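Local structure of hydrogenase maturation factor (Thermoanaerobacter tengcongensis, 3VTH) at residues K263-V268 against E291-G296; L285-G290 against D300-G305; E623-M628 against Q705-L710. The protein probably uses carbamoyl phosphate and ATP to carbamoylate the C-terminal cysteine of HypE during maturation of [NiFe]-hydrogenases. All coordinates share one frame; numbering follows the deposited sequence.

Contact 1: K263-V268 against E291-G296; sequences KKYCIV and EKLAKG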
loop_
_atom_site.group_PDB
_atom_site.type_symbol
_atom_site.label_atom_id
_atom_site.label_comp_id
_atom_site.label_asym_id
_atom_site.label_seq_id
_atom_site.Cartn_x
_atom_site.Cartn_y
_atom_site.Cartn_z
ATOM N N LYS A 263 -20.645 1.463 -10.452
ATOM C CA LYS A 263 -20.778 1.701 -11.900
ATOM C C LYS A 263 -21.647 2.915 -12.240
ATOM O O LYS A 263 -21.615 3.392 -13.383
ATOM C CB LYS A 263 -21.357 0.470 -12.609
ATOM C CG LYS A 263 -20.499 -0.786 -12.546
ATOM C CD LYS A 263 -19.798 -1.029 -13.848
ATOM C CE LYS A 263 -20.091 -2.433 -14.370
ATOM N NZ LYS A 263 -19.553 -3.508 -13.484
ATOM N N LYS A 264 -22.420 3.400 -11.264
ATOM C CA LYS A 264 -23.222 4.618 -11.454
ATOM C C LYS A 264 -22.335 5.853 -11.469
ATOM O O LYS A 264 -22.695 6.875 -12.058
ATOM C CB LYS A 264 -24.274 4.782 -10.347
ATOM C CG LYS A 264 -25.546 3.992 -10.563
ATOM C CD LYS A 264 -26.404 3.954 -9.299
ATOM C CE LYS A 264 -27.625 3.067 -9.511
ATOM N NZ LYS A 264 -28.489 2.969 -8.285
ATOM N N TYR A 265 -21.191 5.750 -10.799
ATOM C CA TYR A 265 -20.300 6.882 -10.595
ATOM C C TYR A 265 -18.967 6.752 -11.312
ATOM O O TYR A 265 -18.237 7.744 -11.459
ATOM C CB TYR A 265 -20.023 7.068 -9.105
ATOM C CG TYR A 265 -21.248 7.299 -8.268
ATOM C CD1 TYR A 265 -21.783 8.576 -8.118
ATOM C CD2 TYR A 265 -21.870 6.240 -7.610
ATOM C CE1 TYR A 265 -22.925 8.793 -7.342
ATOM C CE2 TYR A 265 -23.018 6.444 -6.823
ATOM C CZ TYR A 265 -23.528 7.722 -6.700
ATOM O OH TYR A 265 -24.629 7.929 -5.918
ATOM N N CYS A 266 -18.634 5.538 -11.740
ATOM C CA CYS A 266 -17.285 5.243 -12.206
ATOM C C CYS A 266 -17.273 4.285 -13.365
ATOM O O CYS A 266 -18.191 3.490 -13.542
ATOM C CB CYS A 266 -16.460 4.612 -11.077
ATOM S SG CYS A 266 -16.288 5.652 -9.619
ATOM N N ILE A 267 -16.203 4.375 -14.149
ATOM C CA ILE A 267 -15.835 3.357 -15.121
ATOM C C ILE A 267 -15.174 2.232 -14.334
ATOM O O ILE A 267 -14.288 2.485 -13.519
ATOM C CB ILE A 267 -14.854 3.940 -16.183
ATOM C CG1 ILE A 267 -15.578 4.998 -17.037
ATOM C CG2 ILE A 267 -14.233 2.815 -17.039
ATOM C CD1 ILE A 267 -14.675 5.829 -17.978
ATOM N N VAL A 268 -15.620 0.999 -14.555
ATOM C CA VAL A 268 -15.068 -0.161 -13.848
ATOM C C VAL A 268 -14.778 -1.273 -14.856
ATOM O O VAL A 268 -15.699 -1.910 -15.356
ATOM C CB VAL A 268 -16.044 -0.693 -12.757
ATOM C CG1 VAL A 268 -15.395 -1.820 -11.924
ATOM C CG2 VAL A 268 -16.517 0.426 -11.841
ATOM N N GLU A 291 -23.101 9.685 -12.740
ATOM C CA GLU A 291 -23.592 10.403 -11.562
ATOM C C GLU A 291 -22.457 10.982 -10.719
ATOM O O GLU A 291 -21.315 10.481 -10.743
ATOM C CB GLU A 291 -24.440 9.474 -10.685
ATOM C CG GLU A 291 -25.850 9.222 -11.199
ATOM C CD GLU A 291 -26.722 8.605 -10.122
ATOM O OE1 GLU A 291 -27.493 9.357 -9.491
ATOM O OE2 GLU A 291 -26.607 7.379 -9.870
ATOM N N LYS A 292 -22.785 12.022 -9.959
ATOM C CA LYS A 292 -21.801 12.759 -9.169
ATOM C C LYS A 292 -22.057 12.630 -7.672
ATOM O O LYS A 292 -23.193 12.673 -7.238
ATOM C CB LYS A 292 -21.824 14.241 -9.556
ATOM C CG LYS A 292 -21.110 14.556 -10.864
ATOM C CD LYS A 292 -21.007 16.066 -11.063
ATOM C CE LYS A 292 -20.468 16.399 -12.432
ATOM N NZ LYS A 292 -21.553 16.350 -13.451
ATOM N N LEU A 293 -20.988 12.466 -6.893
ATOM C CA LEU A 293 -21.082 12.572 -5.437
ATOM C C LEU A 293 -21.085 14.063 -5.043
ATOM O O LEU A 293 -21.051 14.936 -5.914
ATOM C CB LEU A 293 -19.950 11.786 -4.761
ATOM C CG LEU A 293 -19.877 10.278 -5.035
ATOM C CD1 LEU A 293 -18.607 9.630 -4.435
ATOM C CD2 LEU A 293 -21.129 9.542 -4.548
ATOM N N ALA A 294 -21.146 14.348 -3.743
ATOM C CA ALA A 294 -21.199 15.729 -3.243
ATOM C C ALA A 294 -19.917 16.497 -3.557
ATOM O O ALA A 294 -18.865 15.890 -3.753
ATOM C CB ALA A 294 -21.437 15.726 -1.744
ATOM N N LYS A 295 -20.008 17.826 -3.596
ATOM C CA LYS A 295 -18.815 18.685 -3.672
ATOM C C LYS A 295 -17.907 18.432 -2.465
ATOM O O LYS A 295 -18.390 18.111 -1.381
ATOM C CB LYS A 295 -19.194 20.173 -3.746
ATOM C CG LYS A 295 -20.109 20.518 -4.912
ATOM C CD LYS A 295 -20.022 22.000 -5.347
ATOM C CE LYS A 295 -20.883 22.915 -4.480
ATOM N NZ LYS A 295 -21.250 24.215 -5.151
ATOM N N GLY A 296 -16.595 18.549 -2.662
ATOM C CA GLY A 296 -15.645 18.312 -1.578
ATOM C C GLY A 296 -15.231 16.865 -1.377
ATOM O O GLY A 296 -14.528 16.554 -0.415
HETATM O O HOH W 1 -18.681 10.430 -10.561
#

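Contact 2: L285-G290 against D300-G305; sequences LLKKKG and DLDTLG. With APC (diphosphomethylphosphonic acid adenosyl ester), chain F.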
loop_
_atom_site.group_PDB
_atom_site.type_symbol
_atom_site.label_atom_id
_atom_site.label_comp_id
_atom_site.label_asym_id
_atom_site.label_seq_id
_atom_site.Cartn_x
_atom_site.Cartn_y
_atom_site.Cartn_z
ATOM N N LEU A 285 -8.815 3.196 -7.129
ATOM C CA LEU A 285 -8.958 4.461 -7.845
ATOM C C LEU A 285 -9.572 4.208 -9.210
ATOM O O LEU A 285 -9.028 3.455 -10.024
ATOM C CB LEU A 285 -7.612 5.194 -7.983
ATOM C CG LEU A 285 -6.876 5.441 -6.655
ATOM C CD1 LEU A 285 -5.612 6.212 -6.919
ATOM C CD2 LEU A 285 -7.762 6.175 -5.616
ATOM N N LEU A 286 -10.695 4.876 -9.457
ATOM C CA LEU A 286 -11.518 4.634 -10.641
ATOM C C LEU A 286 -11.836 5.942 -11.337
ATOM O O LEU A 286 -12.066 6.941 -10.665
ATOM C CB LEU A 286 -12.840 3.963 -10.220
ATOM C CG LEU A 286 -12.753 2.595 -9.533
ATOM C CD1 LEU A 286 -14.127 2.216 -9.006
ATOM C CD2 LEU A 286 -12.222 1.507 -10.480
ATOM N N LYS A 287 -11.862 5.936 -12.674
ATOM C CA LYS A 287 -12.245 7.126 -13.436
ATOM C C LYS A 287 -13.724 7.428 -13.251
ATOM O O LYS A 287 -14.569 6.522 -13.348
ATOM C CB LYS A 287 -11.924 6.957 -14.928
ATOM C CG LYS A 287 -10.415 6.906 -15.250
ATOM C CD LYS A 287 -9.750 8.307 -15.234
ATOM C CE LYS A 287 -8.259 8.214 -15.594
ATOM N NZ LYS A 287 -7.582 9.548 -15.663
ATOM N N LYS A 288 -14.030 8.701 -12.999
ATOM C CA LYS A 288 -15.407 9.173 -12.788
ATOM C C LYS A 288 -16.200 9.108 -14.089
ATOM O O LYS A 288 -15.689 9.482 -15.145
ATOM C CB LYS A 288 -15.410 10.628 -12.311
ATOM C CG LYS A 288 -14.877 10.874 -10.897
ATOM C CD LYS A 288 -14.782 12.401 -10.689
ATOM C CE LYS A 288 -14.435 12.759 -9.254
ATOM N NZ LYS A 288 -14.262 14.215 -9.139
ATOM N N LYS A 289 -17.443 8.643 -14.012
ATOM C CA LYS A 289 -18.376 8.722 -15.145
ATOM C C LYS A 289 -19.809 8.625 -14.659
ATOM O O LYS A 289 -20.123 7.770 -13.836
ATOM C CB LYS A 289 -18.109 7.617 -16.178
ATOM C CG LYS A 289 -19.090 7.618 -17.382
ATOM C CD LYS A 289 -18.790 6.511 -18.412
ATOM C CE LYS A 289 -19.120 5.101 -17.876
ATOM N NZ LYS A 289 -20.567 4.927 -17.597
ATOM N N GLY A 290 -20.669 9.494 -15.185
ATOM C CA GLY A 290 -22.105 9.418 -14.931
ATOM C C GLY A 290 -22.552 10.305 -13.784
ATOM O O GLY A 290 -22.419 11.527 -13.853
ATOM N N ASP A 300 -11.948 18.535 -8.753
ATOM C CA ASP A 300 -10.883 18.812 -9.715
ATOM C C ASP A 300 -9.979 17.615 -9.998
ATOM O O ASP A 300 -8.902 17.769 -10.572
ATOM C CB ASP A 300 -10.071 20.048 -9.300
ATOM C CG ASP A 300 -10.943 21.282 -9.098
ATOM O OD1 ASP A 300 -11.754 21.613 -9.987
ATOM O OD2 ASP A 300 -10.815 21.927 -8.039
ATOM N N LEU A 301 -10.423 16.430 -9.585
ATOM C CA LEU A 301 -9.823 15.184 -10.031
ATOM C C LEU A 301 -10.805 14.433 -10.931
ATOM O O LEU A 301 -12.030 14.607 -10.814
ATOM C CB LEU A 301 -9.410 14.317 -8.835
ATOM C CG LEU A 301 -8.430 14.966 -7.839
ATOM C CD1 LEU A 301 -8.163 14.045 -6.643
ATOM C CD2 LEU A 301 -7.132 15.352 -8.519
ATOM N N ASP A 302 -10.272 13.596 -11.825
ATOM C CA ASP A 302 -11.135 12.817 -12.709
ATOM C C ASP A 302 -11.325 11.379 -12.208
ATOM O O ASP A 302 -11.894 10.545 -12.912
ATOM C CB ASP A 302 -10.652 12.872 -14.172
ATOM C CG ASP A 302 -9.362 12.104 -14.416
ATOM O OD1 ASP A 302 -8.649 11.714 -13.465
ATOM O OD2 ASP A 302 -9.037 11.902 -15.608
ATOM N N THR A 303 -10.831 11.110 -10.999
ATOM C CA THR A 303 -10.928 9.790 -10.372
ATOM C C THR A 303 -11.603 9.846 -8.994
ATOM O O THR A 303 -11.613 10.887 -8.341
ATOM C CB THR A 303 -9.544 9.153 -10.166
ATOM O OG1 THR A 303 -8.757 10.019 -9.332
ATOM C CG2 THR A 303 -8.811 8.920 -11.529
ATOM N N LEU A 304 -12.166 8.718 -8.572
ATOM C CA LEU A 304 -12.732 8.554 -7.249
ATOM C C LEU A 304 -12.068 7.328 -6.615
ATOM O O LEU A 304 -11.819 6.338 -7.305
ATOM C CB LEU A 304 -14.236 8.305 -7.390
ATOM C CG LEU A 304 -15.329 8.990 -6.566
ATOM C CD1 LEU A 304 -15.059 10.473 -6.254
ATOM C CD2 LEU A 304 -16.677 8.832 -7.337
ATOM N N GLY A 305 -11.795 7.392 -5.312
ATOM C CA GLY A 305 -11.296 6.236 -4.574
ATOM C C GLY A 305 -12.489 5.529 -3.968
ATOM O O GLY A 305 -13.206 6.116 -3.157
HETATM P PG APC F . -4.665 12.172 7.162
HETATM O O1G APC F . -5.500 11.046 7.716
HETATM O O2G APC F . -5.503 13.347 6.722
HETATM O O3G APC F . -3.506 12.575 8.028
HETATM P PB APC F . -4.410 10.533 4.805
HETATM O O1B APC F . -4.207 9.234 5.520
HETATM O O2B APC F . -3.584 10.709 3.546
HETATM O O3B APC F . -3.928 11.696 5.806
HETATM P PA APC F . -7.315 9.398 4.414
HETATM O O1A APC F . -8.659 9.919 3.963
HETATM O O2A APC F . -7.325 8.625 5.683
HETATM C C3A APC F . -6.177 10.836 4.471
HETATM O "O5'" APC F . -6.692 8.390 3.320
HETATM C "C5'" APC F . -7.258 8.164 2.033
HETATM C "C4'" APC F . -6.126 8.137 1.009
HETATM O "O4'" APC F . -6.713 7.784 -0.248
HETATM C "C3'" APC F . -5.500 9.526 0.854
HETATM O "O3'" APC F . -4.069 9.457 0.732
HETATM C "C2'" APC F . -6.070 10.025 -0.458
HETATM O "O2'" APC F . -5.241 11.026 -1.079
HETATM C "C1'" APC F . -6.284 8.725 -1.232
HETATM N N9 APC F . -7.330 8.996 -2.212
HETATM C C8 APC F . -8.667 9.111 -1.991
HETATM N N7 APC F . -9.300 9.420 -3.150
HETATM C C5 APC F . -8.358 9.507 -4.114
HETATM C C6 APC F . -8.326 9.807 -5.562
HETATM N N6 APC F . -9.461 10.073 -6.241
HETATM N N1 APC F . -7.126 9.801 -6.184
HETATM C C2 APC F . -5.977 9.522 -5.535
HETATM N N3 APC F . -5.912 9.247 -4.223
HETATM C C4 APC F . -7.059 9.226 -3.486
HETATM O O HOH W 2 -13.408 10.749 -15.418
#

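Contact 3: E623-M628 against Q705-L710; sequences ELESLM and QNRYLL. With AP2 (phosphomethylphosphonic acid adenosyl ester), chain H.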
loop_
_atom_site.group_PDB
_atom_site.type_symbol
_atom_site.label_atom_id
_atom_site.label_comp_id
_atom_site.label_asym_id
_atom_site.label_seq_id
_atom_site.Cartn_x
_atom_site.Cartn_y
_atom_site.Cartn_z
ATOM N N GLU A 623 -4.039 17.431 -10.492
ATOM C CA GLU A 623 -5.047 18.220 -11.197
ATOM C C GLU A 623 -4.690 18.383 -12.674
ATOM O O GLU A 623 -5.559 18.291 -13.536
ATOM C CB GLU A 623 -5.256 19.571 -10.520
ATOM C CG GLU A 623 -5.874 19.438 -9.110
ATOM C CD GLU A 623 -6.206 20.780 -8.479
ATOM O OE1 GLU A 623 -6.157 21.816 -9.191
ATOM O OE2 GLU A 623 -6.530 20.800 -7.274
ATOM N N LEU A 624 -3.405 18.586 -12.946
ATOM C CA LEU A 624 -2.899 18.706 -14.309
ATOM C C LEU A 624 -3.186 17.445 -15.127
ATOM O O LEU A 624 -3.656 17.529 -16.270
ATOM C CB LEU A 624 -1.398 19.042 -14.281
ATOM C CG LEU A 624 -0.687 19.482 -15.561
ATOM C CD1 LEU A 624 -1.345 20.724 -16.178
ATOM C CD2 LEU A 624 0.804 19.725 -15.277
ATOM N N GLU A 625 -2.942 16.280 -14.526
ATOM C CA GLU A 625 -3.261 15.000 -15.160
ATOM C C GLU A 625 -4.763 14.826 -15.395
ATOM O O GLU A 625 -5.178 14.383 -16.470
ATOM C CB GLU A 625 -2.721 13.810 -14.329
ATOM C CG GLU A 625 -2.932 12.438 -15.037
ATOM C CD GLU A 625 -2.778 11.217 -14.116
ATOM O OE1 GLU A 625 -2.481 11.384 -12.916
ATOM O OE2 GLU A 625 -2.975 10.078 -14.600
ATOM N N SER A 626 -5.574 15.191 -14.401
ATOM C CA SER A 626 -7.023 15.019 -14.492
ATOM C C SER A 626 -7.677 15.825 -15.610
ATOM O O SER A 626 -8.700 15.413 -16.144
ATOM C CB SER A 626 -7.717 15.375 -13.177
ATOM O OG SER A 626 -7.361 14.432 -12.174
ATOM N N LEU A 627 -7.104 16.967 -15.953
ATOM C CA LEU A 627 -7.758 17.833 -16.942
ATOM C C LEU A 627 -7.297 17.586 -18.382
ATOM O O LEU A 627 -7.788 18.226 -19.320
ATOM C CB LEU A 627 -7.612 19.310 -16.544
ATOM C CG LEU A 627 -6.198 19.856 -16.355
ATOM C CD1 LEU A 627 -5.544 20.197 -17.699
ATOM C CD2 LEU A 627 -6.234 21.110 -15.455
ATOM N N MET A 628 -6.355 16.669 -18.569
ATOM C CA MET A 628 -5.728 16.525 -19.885
ATOM C C MET A 628 -6.680 16.067 -21.003
ATOM O O MET A 628 -7.605 15.291 -20.771
ATOM C CB MET A 628 -4.443 15.687 -19.816
ATOM C CG MET A 628 -4.567 14.201 -19.982
ATOM S SD MET A 628 -2.892 13.553 -20.315
ATOM C CE MET A 628 -3.000 13.321 -22.064
ATOM N N GLN A 705 2.949 7.414 -10.521
ATOM C CA GLN A 705 1.538 7.388 -10.135
ATOM C C GLN A 705 0.635 8.037 -11.197
ATOM O O GLN A 705 -0.578 7.814 -11.210
ATOM C CB GLN A 705 1.340 8.098 -8.802
ATOM C CG GLN A 705 1.989 7.368 -7.615
ATOM C CD GLN A 705 2.005 8.227 -6.381
ATOM O OE1 GLN A 705 2.676 9.269 -6.341
ATOM N NE2 GLN A 705 1.275 7.807 -5.362
ATOM N N ASN A 706 1.231 8.831 -12.080
ATOM C CA ASN A 706 0.512 9.400 -13.221
ATOM C C ASN A 706 0.197 8.259 -14.196
ATOM O O ASN A 706 1.122 7.645 -14.766
ATOM C CB ASN A 706 1.396 10.471 -13.877
ATOM C CG ASN A 706 0.691 11.241 -14.969
ATOM O OD1 ASN A 706 0.201 10.665 -15.933
ATOM N ND2 ASN A 706 0.635 12.557 -14.816
ATOM N N ARG A 707 -1.092 7.957 -14.360
ATOM C CA ARG A 707 -1.529 6.812 -15.166
ATOM C C ARG A 707 -1.086 6.926 -16.640
ATOM O O ARG A 707 -0.677 5.945 -17.258
ATOM C CB ARG A 707 -3.060 6.648 -15.099
ATOM C CG ARG A 707 -3.607 6.351 -13.700
ATOM C CD ARG A 707 -5.147 6.333 -13.684
ATOM N NE ARG A 707 -5.656 5.358 -14.649
ATOM C CZ ARG A 707 -5.960 4.088 -14.361
ATOM N NH1 ARG A 707 -5.828 3.620 -13.123
ATOM N NH2 ARG A 707 -6.391 3.281 -15.326
ATOM N N TYR A 708 -1.176 8.137 -17.174
ATOM C CA TYR A 708 -0.853 8.417 -18.555
ATOM C C TYR A 708 0.647 8.256 -18.828
ATOM O O TYR A 708 1.029 7.520 -19.745
ATOM C CB TYR A 708 -1.334 9.819 -18.917
ATOM C CG TYR A 708 -1.274 10.126 -20.394
ATOM C CD1 TYR A 708 -2.291 9.699 -21.261
ATOM C CD2 TYR A 708 -0.213 10.858 -20.922
ATOM C CE1 TYR A 708 -2.242 9.986 -22.631
ATOM C CE2 TYR A 708 -0.154 11.158 -22.281
ATOM C CZ TYR A 708 -1.170 10.708 -23.129
ATOM O OH TYR A 708 -1.095 11.026 -24.466
ATOM N N LEU A 709 1.489 8.922 -18.032
ATOM C CA LEU A 709 2.945 8.755 -18.145
ATOM C C LEU A 709 3.370 7.293 -18.110
ATOM O O LEU A 709 4.157 6.843 -18.940
ATOM C CB LEU A 709 3.694 9.487 -17.019
ATOM C CG LEU A 709 3.778 11.009 -16.979
ATOM C CD1 LEU A 709 4.776 11.429 -15.905
ATOM C CD2 LEU A 709 4.169 11.611 -18.339
ATOM N N LEU A 710 2.846 6.554 -17.138
ATOM C CA LEU A 710 3.195 5.143 -16.992
ATOM C C LEU A 710 2.752 4.320 -18.205
ATOM O O LEU A 710 3.561 3.622 -18.817
ATOM C CB LEU A 710 2.601 4.552 -15.701
ATOM C CG LEU A 710 3.072 3.109 -15.448
ATOM C CD1 LEU A 710 4.575 3.072 -15.157
ATOM C CD2 LEU A 710 2.265 2.392 -14.340
HETATM P PB AP2 H . 9.738 12.191 -3.116
HETATM O O1B AP2 H . 9.371 13.127 -4.241
HETATM O O2B AP2 H . 10.725 11.112 -3.439
HETATM O O3B AP2 H . 10.005 12.934 -1.831
HETATM C C3A AP2 H . 8.171 11.336 -2.799
HETATM P PA AP2 H . 7.606 10.240 -4.132
HETATM O O1A AP2 H . 6.453 9.525 -3.442
HETATM O O2A AP2 H . 8.673 9.431 -4.828
HETATM O "O5'" AP2 H . 7.033 11.243 -5.266
HETATM C "C5'" AP2 H . 5.840 11.959 -4.971
HETATM C "C4'" AP2 H . 5.764 13.055 -6.010
HETATM O "O4'" AP2 H . 5.401 12.493 -7.272
HETATM C "C3'" AP2 H . 4.683 14.073 -5.706
HETATM O "O3'" AP2 H . 5.127 15.006 -4.715
HETATM C "C2'" AP2 H . 4.491 14.676 -7.083
HETATM O "O2'" AP2 H . 5.526 15.651 -7.256
HETATM C "C1'" AP2 H . 4.690 13.483 -8.027
HETATM N N9 AP2 H . 3.334 13.025 -8.446
HETATM C C8 AP2 H . 2.356 12.501 -7.666
HETATM N N7 AP2 H . 1.226 12.245 -8.379
HETATM C C5 AP2 H . 1.470 12.607 -9.654
HETATM C C6 AP2 H . 0.710 12.611 -10.929
HETATM N N6 AP2 H . -0.566 12.154 -10.991
HETATM N N1 AP2 H . 1.343 13.096 -12.033
HETATM C C2 AP2 H . 2.619 13.538 -12.006
HETATM N N3 AP2 H . 3.360 13.574 -10.877
HETATM C C4 AP2 H . 2.848 13.130 -9.695
HETATM O O HOH W 3 -2.702 9.203 -11.376
#

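Contact 1: K263-V268 against E291-G296
Tyr265 and Leu293 make the tight part of this contact. Methyl CD2 of Leu293 stands over one face of the phenol ring, 3.8 Å from the centroid of the Tyr265 ring and 26° off its normal, a CH-pi contact displaced toward the rim. At that rim Leu293 CD2 comes within 3.4 Å of Tyr265 CE1. The two side chains are roughly perpendicular. With Tyr265 CG anti to its own carbonyl carbon (chi1 -59°), the ring reaches along the 291-293 backbone: Lys292 O lies in the ring plane at the edge, and Glu291 CB sits 3.7 Å from Tyr265 CE1. Leu233 and Met256 also pack on the tyrosine.

Both segments belong to the YrdC-like (telomere recombination) domain. Here the C-terminal part of helix 259-265 is fastened to the loop that leaves strand 283-287 and returns as strand 303-307. The direct backbone link is Glu291 N to Lys264 O, 2.9 Å, with a C=O...N angle of 162°. Close by, a water donates to Tyr265 O at 2.9 Å and to Glu291 O at 2.6 Å, so a second, indirect link joins the two backbones.

The solvent side is looser. Lys264 and Glu291, both exposed, extend side by side in the same direction, and the carboxylate lies along the lysine's methylenes, Glu291 OE2 being 3.5 Å from Lys264 CD. Their charged ends do not pair: Lys264 NZ stays 5.0 Å from Glu291 OE2, a separation at which any attraction is probably weak.

Contact 2: L285-G290 against D300-G305
Leu286 and Leu304 face each other as a hydrogen-bonded pair in an antiparallel ladder between strands 283-287 and 303-307, neighbours in the large mixed sheet of the YrdC-like domain. Leu286 N donates to Leu304 O, and Leu304 N returns a bond of 2.7 Å to Leu286 O. Non-hydrogen-bonded pairs flank them, Leu285 with Gly305 and Lys287 with Thr303. Beyond these, Lys288 N meets Asp302 O almost straight, at 178°, and a water that donates to both Lys288 O and Asp302 O adds a bridge.

Lys288 can be followed outward. Its CB and CG pass Asp302 O, each at 3.6 Å; CD approaches Leu301 O; CE comes near both Leu301 O and Thr303 O and also touches Leu304 CD1. The Lys288 chain is extended beyond CG (chi2 172°) and reaches the 298-301 part of the connecting loop, where Lys288 NZ donates to Leu301 O at 2.8 Å and also to Ala298 O. The ammonium thus ties together carbonyls of the connecting loop.

Lys287 instead bends at chi2 (-78°), bringing Lys287 NZ to the syn side of Asp302 OD2, though well out of the carboxylate plane, for a salt bridge of 2.8 Å. The other carboxylate oxygen, Asp302 OD1, is hydrogen-bonded to Ser626 OG of helix 619-626.

Leu285, Thr303, Leu304 and Gly305 of the ladder line the nucleotide pocket. Leu285 CD1 touches C2 of the APC adenine, and a CB modelled on Gly305 would collide with APC N7, so the bare backbone leaves room for the base. The adenine's amino group, APC N6, donates to Thr303 OG1 at 3.2 Å.

Contact 3: E623-M628 against Q705-L710
Glu625 and Asn706 run antiparallel, the carboxylate lying flat against the amide with 18° between the planes. Glu625 CG lies anti to the backbone N (chi1 -175°) and the extended chain brings the carboxylate to the start of helix 707-719. There Arg707 N donates to Glu625 OE2 at 2.8 Å from above the carboxylate plane, a distinctly bent bond, while the N-cap residue Asn706 uses OD1 to accept from Leu709 N at 3.0 Å.

The Met628 side chain runs roughly perpendicular to that of Tyr708 and lays its thioether end over one ring face. Met628 CE is 3.4 Å from the centroid of the Tyr708 ring, 14° off the normal, and SD adds a Met-aromatic contact. Tyr708 OH is hydrogen-bonded to Asn675.

The two polar side chains also read the AP2 adenine of the Kae1-like domain. AP2 N6 donates to Glu625 OE1 at 2.8 Å, and Asn706 ND2 donates to AP2 N1 at 2.9 Å. With an alanine at Glu625, AP2 N6 and Arg707 N would probably lose these acceptors, and the water on Gln705 O its carboxylate partner. An acceptor facing N6 and a donor facing N1 match adenine's hydrogen-bonding pattern, consistent with selection for that base.

In the fold
From the N terminus, the C-terminal part of helix 259-265 lies in 263-268, the first half of contact 1; strand 283-287 then opens contact 2 before 291-296 closes contact 1, and 300-305 closes contact 2. The two therefore cross, their segments alternating, with centres 7 Å apart. Ile267 N to Lys287 O (2.8 Å), a probable hydrogen bond, joins them, so helix end, hairpin strands and connecting loop are tied together inside the YrdC-like domain. Contact 3 follows in series, closing a far longer loop between helices 619-626 and 707-719 of the Kae1-like domain. It meets contact 2 where Ser626 reaches Asp302, a link between domains, whereas contact 1 stays about 8 Å from it at the nearest atoms.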